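PDB 3NCO: endoglucanase FnCel5A from Fervidobacterium nodosum, which probably hydrolyses internal beta-1,4-glucosidic bonds of cellulose as a glycosyl hydrolase family 5 endoglucanase. Local coordinates for residues D82-K85 with H86-V90; L30-V34 with E35-G39; V40-D44 with E45-I49; D89-K93 with N94-V98; P159-L162 with G163-K167. All coordinates share one frame; numbering follows the deposited sequence.

Interaction 1: residues D82-K85 with H86-V90; sequences DRVK and HVVDV
V88 N bonds to V84 O at 2.8 Å and is the straightest of four successive i to i+4 backbone bonds that tie D82-K85 to H86-V90. H86 to D82, V87 to R83 and D89 to K85 complete the set, each a little more bent. The guanidinium of R83 forms a salt bridge with E35 and donates to the carbonyl of I42, H86 NE2 bonds to D44, D89 reaches Y133, and D82 pairs with K78 of the same helix. R83 has CG anti to its N (chi1 178°) and then bends at CB-CG (chi2 53°), which turns the chain along the helix and lays the guanidinium over V87. The methyl CG2 of V87 sits over the centre of one face, 3.6 Å from R83 CZ. Beside it, R83 NH1 comes to 3.6 Å from H86 CD2, with the guanidinium and imidazole planes only 19° apart; a positive charge so close would probably disfavour protonation of H86, while D44 would offset it. On the inner side V84 CG1 and V88 CG2 meet at 4.3 Å, and both valines also touch F130 of helix 112-130. This is regular alpha-helical packing in helix 78-93, the helix linking strands 57-60 and 97-101 in a beta-alpha-beta unit of the TIM barrel.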
# COMPACT_ATOMS: atom_id res chain seq x y z
N ASP A 82 -15.89 -13.91 -1.38
CA ASP A 82 -17.03 -13.39 -0.61
C ASP A 82 -16.56 -12.58 0.60
O ASP A 82 -17.12 -11.53 0.91
CB ASP A 82 -17.95 -14.52 -0.18
CG ASP A 82 -18.75 -15.07 -1.34
OD1 ASP A 82 -18.74 -14.45 -2.43
OD2 ASP A 82 -19.42 -16.11 -1.13
N ARG A 83 -15.53 -13.08 1.24
CA ARG A 83 -14.93 -12.39 2.38
C ARG A 83 -14.39 -11.01 1.98
O ARG A 83 -14.65 -10.00 2.69
CB ARG A 83 -13.75 -13.23 2.94
CG ARG A 83 -12.96 -12.61 4.12
CD ARG A 83 -13.84 -12.18 5.28
NE ARG A 83 -13.04 -11.51 6.28
CZ ARG A 83 -13.53 -10.75 7.25
NH1 ARG A 83 -14.86 -10.57 7.37
NH2 ARG A 83 -12.67 -10.16 8.11
N VAL A 84 -13.58 -10.98 0.91
CA VAL A 84 -13.02 -9.69 0.47
C VAL A 84 -14.17 -8.70 0.10
O VAL A 84 -14.12 -7.50 0.44
CB VAL A 84 -11.95 -9.86 -0.65
CG1 VAL A 84 -11.40 -8.52 -1.10
CG2 VAL A 84 -10.80 -10.69 -0.13
N LYS A 85 -15.17 -9.22 -0.60
CA LYS A 85 -16.33 -8.37 -0.98
C LYS A 85 -17.01 -7.85 0.27
O LYS A 85 -17.45 -6.69 0.31
CB LYS A 85 -17.36 -9.13 -1.82
CG LYS A 85 -16.94 -9.32 -3.25
CD LYS A 85 -17.78 -10.33 -4.01
CE LYS A 85 -19.05 -9.73 -4.61
NZ LYS A 85 -19.63 -10.74 -5.58
N HIS A 86 -17.16 -8.71 1.27
CA HIS A 86 -17.75 -8.23 2.52
C HIS A 86 -16.92 -7.10 3.14
O HIS A 86 -17.44 -6.06 3.55
CB HIS A 86 -17.92 -9.36 3.53
CG HIS A 86 -18.28 -8.87 4.89
ND1 HIS A 86 -19.56 -8.46 5.22
CD2 HIS A 86 -17.51 -8.63 5.98
CE1 HIS A 86 -19.57 -8.04 6.48
NE2 HIS A 86 -18.33 -8.13 6.96
N VAL A 87 -15.59 -7.29 3.16
CA VAL A 87 -14.73 -6.31 3.81
C VAL A 87 -14.73 -4.97 3.04
O VAL A 87 -14.68 -3.88 3.62
CB VAL A 87 -13.30 -6.91 3.91
CG1 VAL A 87 -12.29 -5.88 4.17
CG2 VAL A 87 -13.28 -7.97 4.99
N VAL A 88 -14.68 -5.04 1.72
CA VAL A 88 -14.81 -3.82 0.90
C VAL A 88 -16.14 -3.13 1.11
O VAL A 88 -16.17 -1.89 1.25
CB VAL A 88 -14.86 -4.17 -0.55
CG1 VAL A 88 -15.11 -2.91 -1.39
CG2 VAL A 88 -13.50 -4.72 -0.93
N ASP A 89 -17.21 -3.92 1.18
CA ASP A 89 -18.56 -3.38 1.40
C ASP A 89 -18.63 -2.56 2.69
O ASP A 89 -19.14 -1.44 2.72
CB ASP A 89 -19.60 -4.50 1.49
CG ASP A 89 -19.94 -5.12 0.15
OD1 ASP A 89 -19.61 -4.54 -0.90
OD2 ASP A 89 -20.59 -6.20 0.19
N VAL A 90 -18.11 -3.15 3.78
CA VAL A 90 -18.14 -2.46 5.06
C VAL A 90 -17.29 -1.19 5.02
O VAL A 90 -17.65 -0.17 5.60
CB VAL A 90 -17.64 -3.41 6.17
CG1 VAL A 90 -17.57 -2.67 7.49
CG2 VAL A 90 -18.54 -4.62 6.31

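Interaction 2: residues L30-V34 with E35-G39; sequences LEAPV and EGSWG
W38 lays one face of its indole over A32 and P33. The A32 CA carbon stands 3.7 Å from the centroid of the six-membered ring, only 5° off the ring normal, a clear CH-pi contact, while A32 CB touches W38 CD2 at 3.5 Å, nearer the rim. P33 CD meets the same face at the pyrrole end, 3.4 Å from W38 NE1, and E31 O lies obliquely near CH2. With CG anti to its carbonyl carbon (chi1 -69°), the tryptophan folds back along the chain it has just left. The turn between is fastened at one oxygen: V34 O accepts from S37 N at 2.9 Å, closing a type II beta turn, and from S37 OG at 2.8 Å, the hydroxyl lying in the carbonyl plane on a lone pair. S37 can do this because its OG stands between its own N and carbonyl carbon (chi1 70°). G36 has a positive phi, where a CB would press on the preceding carbonyl oxygen; a type I turn follows to G39. Ahead of the turn, L30 CD2 rests 3.5 Å from E35 OE1, and that carboxylate is engaged by R83 and the backbone N of I42. The whole stretch belongs to the loop between strand 22-25 and helix 44-53; R63, just beyond strand 57-60, bonds to E31 O, and R83 of helix 78-93 reaches in to E35.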
# COMPACT_ATOMS: atom_id res chain seq x y z
N LEU A 30 -5.53 -10.06 5.65
CA LEU A 30 -5.85 -10.86 4.47
C LEU A 30 -4.60 -11.23 3.65
O LEU A 30 -4.75 -12.00 2.68
CB LEU A 30 -6.82 -10.14 3.53
CG LEU A 30 -8.25 -10.20 4.09
CD1 LEU A 30 -9.10 -9.01 3.52
CD2 LEU A 30 -8.94 -11.59 3.83
N GLU A 31 -3.44 -10.66 3.96
CA GLU A 31 -2.20 -11.11 3.29
C GLU A 31 -1.45 -12.19 4.07
O GLU A 31 -0.36 -12.62 3.64
CB GLU A 31 -1.21 -9.95 2.87
CG GLU A 31 -0.34 -9.39 3.99
CD GLU A 31 -1.04 -8.55 5.03
OE1 GLU A 31 -2.26 -8.67 5.29
OE2 GLU A 31 -0.33 -7.72 5.66
N ALA A 32 -1.99 -12.57 5.25
CA ALA A 32 -1.52 -13.78 5.93
C ALA A 32 -1.90 -14.99 5.10
O ALA A 32 -2.68 -14.90 4.18
CB ALA A 32 -2.08 -13.82 7.36
N PRO A 33 -1.29 -16.16 5.35
CA PRO A 33 -1.73 -17.30 4.54
C PRO A 33 -3.23 -17.60 4.69
O PRO A 33 -3.91 -18.03 3.74
CB PRO A 33 -0.92 -18.48 5.10
CG PRO A 33 0.29 -17.83 5.76
CD PRO A 33 -0.21 -16.51 6.30
N VAL A 34 -3.71 -17.46 5.93
CA VAL A 34 -5.12 -17.53 6.27
C VAL A 34 -5.39 -16.33 7.20
O VAL A 34 -4.63 -16.07 8.16
CB VAL A 34 -5.47 -18.84 7.03
CG1 VAL A 34 -6.92 -18.76 7.49
CG2 VAL A 34 -5.28 -20.07 6.16
N GLU A 35 -6.48 -15.59 6.93
CA GLU A 35 -6.71 -14.37 7.75
C GLU A 35 -6.85 -14.81 9.20
O GLU A 35 -7.66 -15.70 9.55
CB GLU A 35 -7.95 -13.62 7.31
CG GLU A 35 -8.07 -12.21 7.93
CD GLU A 35 -9.44 -11.57 7.70
OE1 GLU A 35 -10.25 -12.18 6.99
OE2 GLU A 35 -9.70 -10.47 8.26
N GLY A 36 -6.10 -14.13 10.06
CA GLY A 36 -6.11 -14.46 11.50
C GLY A 36 -4.84 -15.19 11.91
O GLY A 36 -4.47 -15.18 13.09
N SER A 37 -4.17 -15.83 10.97
CA SER A 37 -3.05 -16.66 11.39
C SER A 37 -1.79 -15.87 11.85
O SER A 37 -0.86 -16.48 12.43
CB SER A 37 -2.72 -17.68 10.30
OG SER A 37 -2.16 -17.04 9.17
N TRP A 38 -1.78 -14.56 11.59
CA TRP A 38 -0.74 -13.69 12.08
C TRP A 38 -1.25 -12.86 13.24
O TRP A 38 -0.55 -11.97 13.71
CB TRP A 38 -0.23 -12.78 10.94
CG TRP A 38 0.56 -13.52 9.86
CD1 TRP A 38 1.01 -14.83 9.89
CD2 TRP A 38 1.08 -12.96 8.65
NE1 TRP A 38 1.76 -15.12 8.74
CE2 TRP A 38 1.81 -13.99 7.98
CE3 TRP A 38 0.99 -11.69 8.06
CZ2 TRP A 38 2.44 -13.77 6.74
CZ3 TRP A 38 1.66 -11.49 6.84
CH2 TRP A 38 2.35 -12.53 6.19
N GLY A 39 -2.45 -13.17 13.73
CA GLY A 39 -2.96 -12.52 14.93
C GLY A 39 -3.87 -11.32 14.66
O GLY A 39 -4.28 -10.63 15.61

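Interaction 3: residues V40-D44 with E45-I49; sequences VYIED and EYFKI
The chain runs extended from V40 to E43 and then turns into helix 44-53, where Y46 N bonds to E43 O at 3.0 Å and F47 N to D44 O at 3.3 Å, both i to i+3 bonds at the start of the helix. Y46, with CG anti to its carbonyl carbon (chi1 -74°), swings its ring back beneath E43: E43 CB stands 3.9 Å from the ring centroid and 11° off its normal, a CH-pi contact, and E43 N lies over the same face. At the ring's edge, in its plane, a water bridges Y46 OH, at 2.8 Å, to Y41 N. E43 and E45 run side by side, and E43 OE1 comes to 2.8 Å from E45 OE2; so close a pair of carboxylate oxygens suggests that they may share a proton. Opposing this polar side of the turn, I42 CG2 packs obliquely against the ring of F47, 3.5 Å from CE2. F47 then carries the contact onto V87, V90 and A91 of helix 78-93, where H86 also holds D44, while the Y46 ring meets F295, beyond strand 289-292.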
# COMPACT_ATOMS: atom_id res chain seq x y z
N VAL A 40 -4.16 -11.06 13.40
CA VAL A 40 -5.07 -9.97 13.05
C VAL A 40 -6.23 -10.49 12.23
O VAL A 40 -6.05 -11.28 11.29
CB VAL A 40 -4.36 -8.88 12.27
CG1 VAL A 40 -5.31 -7.70 12.05
CG2 VAL A 40 -3.12 -8.41 13.02
N TYR A 41 -7.44 -10.06 12.59
CA TYR A 41 -8.61 -10.52 11.84
C TYR A 41 -9.47 -9.28 11.73
O TYR A 41 -9.75 -8.64 12.76
CB TYR A 41 -9.36 -11.63 12.59
CG TYR A 41 -10.59 -12.07 11.81
CD1 TYR A 41 -10.44 -12.92 10.73
CD2 TYR A 41 -11.88 -11.59 12.13
CE1 TYR A 41 -11.54 -13.32 9.96
CE2 TYR A 41 -12.99 -11.96 11.34
CZ TYR A 41 -12.79 -12.82 10.26
OH TYR A 41 -13.86 -13.23 9.49
N ILE A 42 -9.88 -8.93 10.51
CA ILE A 42 -10.60 -7.65 10.30
C ILE A 42 -12.04 -7.69 10.84
O ILE A 42 -12.88 -8.44 10.37
CB ILE A 42 -10.56 -7.21 8.82
CG1 ILE A 42 -9.08 -7.15 8.33
CG2 ILE A 42 -11.31 -5.84 8.66
CD1 ILE A 42 -8.90 -6.96 6.87
N GLU A 43 -12.27 -6.86 11.84
CA GLU A 43 -13.60 -6.69 12.42
C GLU A 43 -14.31 -5.59 11.67
O GLU A 43 -13.70 -4.60 11.28
CB GLU A 43 -13.50 -6.36 13.95
CG GLU A 43 -12.78 -7.49 14.77
CD GLU A 43 -12.56 -7.20 16.32
OE1 GLU A 43 -13.30 -6.32 16.89
OE2 GLU A 43 -11.68 -7.88 17.01
N ASP A 44 -15.63 -5.75 11.48
CA ASP A 44 -16.37 -4.70 10.76
C ASP A 44 -16.23 -3.37 11.47
O ASP A 44 -16.21 -2.31 10.82
CB ASP A 44 -17.87 -5.06 10.74
CG ASP A 44 -18.19 -6.19 9.76
OD1 ASP A 44 -17.26 -6.75 9.13
OD2 ASP A 44 -19.43 -6.50 9.65
N GLU A 45 -16.17 -3.40 12.81
CA GLU A 45 -16.07 -2.15 13.61
C GLU A 45 -14.79 -1.37 13.29
O GLU A 45 -14.73 -0.17 13.48
CB GLU A 45 -16.14 -2.40 15.13
CG GLU A 45 -14.86 -3.13 15.63
CD GLU A 45 -14.88 -3.61 17.09
OE1 GLU A 45 -14.30 -2.91 17.98
OE2 GLU A 45 -15.50 -4.69 17.35
N TYR A 46 -13.74 -2.05 12.81
CA TYR A 46 -12.48 -1.36 12.53
C TYR A 46 -12.67 -0.20 11.56
O TYR A 46 -12.02 0.85 11.70
CB TYR A 46 -11.47 -2.32 11.92
CG TYR A 46 -10.85 -3.32 12.90
CD1 TYR A 46 -11.08 -3.24 14.27
CD2 TYR A 46 -9.96 -4.28 12.43
CE1 TYR A 46 -10.48 -4.16 15.17
CE2 TYR A 46 -9.35 -5.18 13.29
CZ TYR A 46 -9.58 -5.10 14.65
OH TYR A 46 -8.97 -6.01 15.50
N PHE A 47 -13.55 -0.41 10.58
CA PHE A 47 -13.74 0.66 9.55
C PHE A 47 -14.47 1.90 10.09
O PHE A 47 -14.15 3.05 9.71
CB PHE A 47 -14.37 0.10 8.29
CG PHE A 47 -13.55 -0.97 7.66
CD1 PHE A 47 -12.32 -0.66 7.09
CD2 PHE A 47 -13.99 -2.28 7.65
CE1 PHE A 47 -11.51 -1.68 6.51
CE2 PHE A 47 -13.20 -3.30 7.10
CZ PHE A 47 -11.97 -3.00 6.51
N LYS A 48 -15.42 1.68 11.00
CA LYS A 48 -16.10 2.78 11.67
C LYS A 48 -15.08 3.52 12.54
O LYS A 48 -15.07 4.74 12.56
CB LYS A 48 -17.28 2.25 12.52
CG LYS A 48 -17.95 3.32 13.37
CD LYS A 48 -19.07 2.71 14.21
CE LYS A 48 -19.61 3.78 15.19
NZ LYS A 48 -20.76 3.33 16.05
N ILE A 49 -14.21 2.77 13.21
CA ILE A 49 -13.13 3.35 14.06
C ILE A 49 -12.15 4.20 13.25
O ILE A 49 -11.80 5.32 13.60
CB ILE A 49 -12.45 2.20 14.82
CG1 ILE A 49 -13.42 1.67 15.88
CG2 ILE A 49 -11.14 2.61 15.47
CD1 ILE A 49 -13.08 0.29 16.41
O HOH W 1 -7.34 -8.22 15.02

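Interaction 4: residues D89-K93 with N94-V98; sequences DVALK and NDLVV
N94 keeps CG anti to its carbonyl carbon (chi1 -78°) and turns its amide (chi2 -79°) back to the helix end, placing ND2 2.9 Å from V90 O. The helix stops here in a Schellman motif: D95, the C-prime residue with positive phi, lets L96 N return to A91 O at 3.2 Å and D95 N to L92 O at 3.0 Å. V90 O is gripped twice, by N94 ND2 and by N94 N from opposite faces of the carbonyl plane, so the side chain adds a second bond to a carbonyl of the last turn. An alanine here would remove the side-chain amide, which is likely to leave V90 O with the backbone N of this residue alone of its two donors and the last turn less firmly held. Beyond the motif the chain enters strand 97-101, completing the helix-to-strand step of a TIM-barrel beta-alpha-beta unit. V98 points back toward the helix and packs against A91 and L92, with V58 and I60 of strand 57-60 also touching it. L92 leans over the turn with CD2 3.6 Å from L96 O, and the same methyl reaches V98. The closest apolar touch joins A91 CB to V98 CG2 at 3.5 Å.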
# COMPACT_ATOMS: atom_id res chain seq x y z
N ASP A 89 -17.21 -3.92 1.18
CA ASP A 89 -18.56 -3.38 1.40
C ASP A 89 -18.63 -2.56 2.69
O ASP A 89 -19.14 -1.44 2.72
CB ASP A 89 -19.60 -4.50 1.49
CG ASP A 89 -19.94 -5.12 0.15
OD1 ASP A 89 -19.61 -4.54 -0.90
OD2 ASP A 89 -20.59 -6.20 0.19
N VAL A 90 -18.11 -3.15 3.78
CA VAL A 90 -18.14 -2.46 5.06
C VAL A 90 -17.29 -1.19 5.02
O VAL A 90 -17.65 -0.17 5.60
CB VAL A 90 -17.64 -3.41 6.17
CG1 VAL A 90 -17.57 -2.67 7.49
CG2 VAL A 90 -18.54 -4.62 6.31
N ALA A 91 -16.13 -1.23 4.38
CA ALA A 91 -15.34 -0.00 4.40
C ALA A 91 -16.01 1.12 3.60
O ALA A 91 -16.02 2.26 4.02
CB ALA A 91 -13.93 -0.29 3.84
N LEU A 92 -16.63 0.77 2.47
CA LEU A 92 -17.36 1.75 1.65
C LEU A 92 -18.59 2.24 2.39
O LEU A 92 -18.99 3.41 2.26
CB LEU A 92 -17.75 1.14 0.30
CG LEU A 92 -16.68 0.86 -0.71
CD1 LEU A 92 -17.33 0.13 -1.89
CD2 LEU A 92 -15.99 2.19 -1.13
N LYS A 93 -19.16 1.36 3.20
CA LYS A 93 -20.30 1.75 3.99
C LYS A 93 -19.93 2.86 4.97
O LYS A 93 -20.74 3.71 5.29
CB LYS A 93 -20.89 0.52 4.74
CG LYS A 93 -21.88 0.87 5.85
CD LYS A 93 -22.28 -0.39 6.67
CE LYS A 93 -23.47 -0.08 7.60
NZ LYS A 93 -23.85 -1.31 8.39
N ASN A 94 -18.67 2.84 5.43
CA ASN A 94 -18.17 3.83 6.39
C ASN A 94 -17.45 4.97 5.67
O ASN A 94 -16.64 5.70 6.28
CB ASN A 94 -17.21 3.13 7.37
CG ASN A 94 -17.94 2.36 8.42
OD1 ASN A 94 -18.45 2.93 9.39
ND2 ASN A 94 -18.06 1.04 8.20
N ASP A 95 -17.77 5.14 4.39
CA ASP A 95 -17.32 6.32 3.62
C ASP A 95 -15.79 6.45 3.56
O ASP A 95 -15.23 7.57 3.58
CB ASP A 95 -17.94 7.60 4.17
CG ASP A 95 -19.44 7.66 3.92
OD1 ASP A 95 -19.95 6.98 3.00
OD2 ASP A 95 -20.12 8.42 4.64
N LEU A 96 -15.11 5.32 3.45
CA LEU A 96 -13.65 5.32 3.20
C LEU A 96 -13.42 5.04 1.74
O LEU A 96 -14.16 4.25 1.16
CB LEU A 96 -12.99 4.21 4.03
CG LEU A 96 -13.04 4.47 5.55
CD1 LEU A 96 -12.70 3.17 6.35
CD2 LEU A 96 -12.09 5.59 5.97
N VAL A 97 -12.35 5.64 1.15
CA VAL A 97 -11.86 5.19 -0.15
C VAL A 97 -11.13 3.89 0.17
O VAL A 97 -10.51 3.77 1.27
CB VAL A 97 -10.94 6.26 -0.75
CG1 VAL A 97 -10.08 5.71 -1.88
CG2 VAL A 97 -11.83 7.38 -1.31
N VAL A 98 -11.21 2.91 -0.74
CA VAL A 98 -10.66 1.60 -0.42
C VAL A 98 -9.72 1.20 -1.55
O VAL A 98 -10.12 1.32 -2.73
CB VAL A 98 -11.78 0.55 -0.28
CG1 VAL A 98 -11.17 -0.80 0.05
CG2 VAL A 98 -12.83 1.03 0.76

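Interaction 5: residues P159-L162 with G163-K167; sequences PKVL and GEIRK
L162 and R166, one helical turn apart, meet with the leucine methyl CD1 over one face of the guanidinium, offset toward its rim and 3.9 Å from R166 NE. The leucine sends CG anti to its backbone N (chi1 -175°), while the arginine starts with CG anti to its carbonyl carbon and then bends sharply at CB-CG (chi2 -89°). That bend draws the flat group back alongside the helix, and R166 CG settles 3.2 Å from L162 O. The nitrogens of the guanidinium have polar partners: NE forms a salt bridge with D195, and NH1 donates to the carbonyls of N169 and R172. An alanine in its place would probably leave D195 without its positive mate and take away the flat surface on which the L162 methyl rests. On the buried side, V161 CG1 meets I165 CD1 at 4.0 Å; these two go on to W123 of helix 112-130. E164 OE2 is met by K167 NZ at 3.0 Å in a salt bridge from above the carboxylate plane, while OE1 pairs with K124. Beneath the side chains, from P159-G163 to L162-R166, the backbone keeps its i to i+4 bonds, R166 N to L162 O at 2.8 Å among them. The chemistry divides by direction: aliphatic groups face helix 112-130 and strand 174-177, whereas charges join this helix to its surroundings, E164 to helix 112-130 and R166 to the loop carrying D195, with apolar carbon shielding one face of the arginine.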
# COMPACT_ATOMS: atom_id res chain seq x y z
N PRO A 159 1.41 -4.17 -17.45
CA PRO A 159 0.44 -3.80 -18.51
C PRO A 159 -0.42 -4.96 -18.95
O PRO A 159 -1.55 -4.69 -19.38
CB PRO A 159 1.34 -3.29 -19.66
CG PRO A 159 2.65 -2.87 -18.96
CD PRO A 159 2.80 -3.98 -17.93
N LYS A 160 0.06 -6.21 -18.86
CA LYS A 160 -0.82 -7.33 -19.23
C LYS A 160 -1.96 -7.43 -18.23
O LYS A 160 -3.15 -7.62 -18.60
CB LYS A 160 -0.04 -8.62 -19.27
CG LYS A 160 1.08 -8.56 -20.32
CD LYS A 160 1.86 -9.86 -20.36
CE LYS A 160 3.01 -9.73 -21.38
NZ LYS A 160 3.95 -10.87 -21.25
N VAL A 161 -1.61 -7.22 -16.95
CA VAL A 161 -2.65 -7.30 -15.92
C VAL A 161 -3.64 -6.15 -16.15
O VAL A 161 -4.86 -6.36 -16.14
CB VAL A 161 -2.05 -7.23 -14.50
CG1 VAL A 161 -3.19 -7.34 -13.53
CG2 VAL A 161 -1.11 -8.41 -14.29
N LEU A 162 -3.09 -4.95 -16.35
CA LEU A 162 -3.91 -3.75 -16.58
C LEU A 162 -4.88 -3.95 -17.75
O LEU A 162 -6.07 -3.59 -17.65
CB LEU A 162 -3.02 -2.55 -16.88
CG LEU A 162 -3.72 -1.18 -17.02
CD1 LEU A 162 -4.52 -0.84 -15.74
CD2 LEU A 162 -2.64 -0.14 -17.28
N GLY A 163 -4.39 -4.58 -18.83
CA GLY A 163 -5.24 -4.92 -19.98
C GLY A 163 -6.47 -5.73 -19.59
O GLY A 163 -7.62 -5.44 -20.05
N GLU A 164 -6.27 -6.75 -18.75
CA GLU A 164 -7.41 -7.57 -18.30
C GLU A 164 -8.33 -6.78 -17.37
O GLU A 164 -9.55 -6.88 -17.46
CB GLU A 164 -6.91 -8.83 -17.59
CG GLU A 164 -6.35 -9.85 -18.60
CD GLU A 164 -7.42 -10.37 -19.55
OE1 GLU A 164 -8.61 -10.43 -19.18
OE2 GLU A 164 -7.06 -10.73 -20.68
N ILE A 165 -7.75 -5.98 -16.48
CA ILE A 165 -8.59 -5.13 -15.64
C ILE A 165 -9.46 -4.20 -16.49
O ILE A 165 -10.68 -4.04 -16.22
CB ILE A 165 -7.71 -4.29 -14.65
CG1 ILE A 165 -7.03 -5.21 -13.61
CG2 ILE A 165 -8.54 -3.14 -13.98
CD1 ILE A 165 -5.95 -4.52 -12.72
N ARG A 166 -8.85 -3.57 -17.49
CA ARG A 166 -9.53 -2.54 -18.28
C ARG A 166 -10.70 -3.07 -19.12
O ARG A 166 -11.54 -2.28 -19.54
CB ARG A 166 -8.51 -1.76 -19.12
CG ARG A 166 -7.67 -0.86 -18.27
CD ARG A 166 -8.27 0.47 -18.10
NE ARG A 166 -7.46 1.33 -17.22
CZ ARG A 166 -7.74 1.62 -15.95
NH1 ARG A 166 -8.80 1.16 -15.33
NH2 ARG A 166 -6.91 2.41 -15.32
N LYS A 167 -10.74 -4.38 -19.35
CA LYS A 167 -11.80 -5.01 -20.14
C LYS A 167 -13.16 -4.81 -19.44
O LYS A 167 -14.17 -4.57 -20.10
CB LYS A 167 -11.52 -6.51 -20.35
CG LYS A 167 -10.48 -6.78 -21.41
CD LYS A 167 -10.31 -8.26 -21.65
CE LYS A 167 -9.21 -8.50 -22.68
NZ LYS A 167 -9.03 -9.98 -22.83

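Along the chain the order is interaction 2, 3, 1, 4 and 5, all within one eight-stranded TIM barrel, mostly on outer helices and loops, interaction 4 entering strand 97-101. The first four form a connected patch. Interactions 1 and 4 share helix 78-93, centres about 10 Å apart. Interaction 3 begins helix 44-53, and interaction 2 lies in the loop leading to it. R83 of interaction 1 bonds to E35 of interaction 2 and I42 of interaction 3. Thus helix 44-53, the loop leading into it and helix 78-93 are joined by polar bonds and packing. Interaction 5, on helix 151-168, is centred 23 to 31 Å from the others, in a later beta-alpha-beta unit.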